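Local structure of enoyl-CoA hydratase (Mycolicibacterium smegmatis, 7MCM) at residues B[56-61]-B[110-115]. The protein probably catalyses the reversible hydration of 2-trans-enoyl-CoA thioesters to (3S)-3-hydroxyacyl-CoA in fatty acid metabolism. Numbering follows the deposited sequence.
Sequences ILTGAG and IAAVNG
Asn-114, just past strand 110-113, reaches Gly-59 at the end of strand 56-59 and Gly-61 in the loop beyond it. Its CB passes Thr-58 OG1 at 4.2 Å, and CG, held between the backbone N and the carbonyl carbon (chi1 55°), lies 3.4 Å from Gly-59 O. From there OD1 accepts the Gly-59 N-H at 3.1 Å, a bent bond whose donor stands above the amide's carbonyl plane. ND2 gives a weak bond to Gly-61 O at 3.0 Å, but its stronger partner is Phe-63 O, so one amide ties three points of the departing chain. One residue before Gly-59, a chi1 of -163° sets Thr-58 OG1 opposite the backbone N and turns it to Ala-112 O, to which it donates at 2.8 Å in the plane of that carbonyl. Further back the strands pair in parallel through backbone bonds from Leu-57 N to Ile-110 O and from Ala-112 N to Leu-57 O. Ile-56 CG2 rests on Ala-112 CB at 4.1 Å, on the face covered by helix 197-209; Leu-57 and Ala-111 point to the other face, touching Cys-128. This is the crotonase fold, in whose sheet 54-59 and 109-113 lie side by side, between strands 16-21 and 130-134, all four parallel.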
# COMPACT_ATOMS: atom_id res chain seq x y z
N ILE B 56 11.61 -11.57 -27.44
CA ILE B 56 10.67 -10.94 -28.37
C ILE B 56 9.45 -11.85 -28.49
O ILE B 56 9.58 -13.01 -28.90
CB ILE B 56 11.30 -10.71 -29.75
CG1 ILE B 56 12.47 -9.71 -29.69
CG2 ILE B 56 10.21 -10.28 -30.74
CD1 ILE B 56 13.27 -9.64 -31.00
N LEU B 57 8.27 -11.33 -28.17
CA LEU B 57 7.03 -12.10 -28.24
C LEU B 57 6.21 -11.61 -29.43
O LEU B 57 5.93 -10.42 -29.55
CB LEU B 57 6.23 -11.96 -26.95
CG LEU B 57 4.85 -12.65 -26.91
CD1 LEU B 57 4.99 -14.17 -27.03
CD2 LEU B 57 4.12 -12.24 -25.64
N THR B 58 5.82 -12.54 -30.31
CA THR B 58 5.12 -12.16 -31.52
C THR B 58 4.20 -13.32 -31.93
O THR B 58 4.22 -14.39 -31.32
CB THR B 58 6.12 -11.79 -32.62
OG1 THR B 58 5.48 -11.05 -33.66
CG2 THR B 58 6.78 -13.02 -33.19
N GLY B 59 3.39 -13.10 -32.95
CA GLY B 59 2.43 -14.10 -33.41
C GLY B 59 2.75 -14.58 -34.82
O GLY B 59 3.19 -13.79 -35.66
N ALA B 60 2.50 -15.87 -35.08
CA ALA B 60 2.64 -16.41 -36.42
C ALA B 60 1.46 -15.98 -37.29
O ALA B 60 0.31 -16.00 -36.86
CB ALA B 60 2.73 -17.94 -36.39
N GLY B 61 1.76 -15.61 -38.53
CA GLY B 61 0.69 -15.32 -39.48
C GLY B 61 0.12 -13.92 -39.31
O GLY B 61 0.82 -12.97 -38.96
N ILE B 110 9.71 -7.91 -25.17
CA ILE B 110 9.23 -6.96 -26.17
C ILE B 110 8.07 -7.60 -26.93
O ILE B 110 8.25 -8.67 -27.54
CB ILE B 110 10.36 -6.56 -27.13
CG1 ILE B 110 11.44 -5.76 -26.39
CG2 ILE B 110 9.84 -5.76 -28.33
CD1 ILE B 110 12.80 -5.86 -27.12
N ALA B 111 6.89 -6.98 -26.90
CA ALA B 111 5.77 -7.45 -27.73
C ALA B 111 5.91 -6.86 -29.12
O ALA B 111 5.87 -5.63 -29.28
CB ALA B 111 4.42 -7.05 -27.12
N ALA B 112 6.09 -7.71 -30.13
CA ALA B 112 6.11 -7.26 -31.52
C ALA B 112 4.74 -7.60 -32.10
O ALA B 112 4.49 -8.71 -32.56
CB ALA B 112 7.26 -7.90 -32.29
N VAL B 113 3.82 -6.64 -32.03
CA VAL B 113 2.42 -6.89 -32.32
C VAL B 113 2.25 -6.80 -33.83
O VAL B 113 2.21 -5.72 -34.41
CB VAL B 113 1.51 -5.91 -31.56
CG1 VAL B 113 0.03 -6.28 -31.75
CG2 VAL B 113 1.88 -5.93 -30.07
N ASN B 114 2.13 -7.97 -34.48
CA ASN B 114 2.12 -8.07 -35.93
C ASN B 114 0.72 -8.00 -36.53
O ASN B 114 0.59 -7.94 -37.76
CB ASN B 114 2.77 -9.39 -36.35
CG ASN B 114 2.11 -10.59 -35.69
OD1 ASN B 114 2.16 -10.74 -34.47
ND2 ASN B 114 1.46 -11.43 -36.49
N GLY B 115 -0.32 -8.01 -35.70
CA GLY B 115 -1.68 -7.99 -36.22
C GLY B 115 -2.66 -7.84 -35.08
O GLY B 115 -2.30 -7.30 -34.04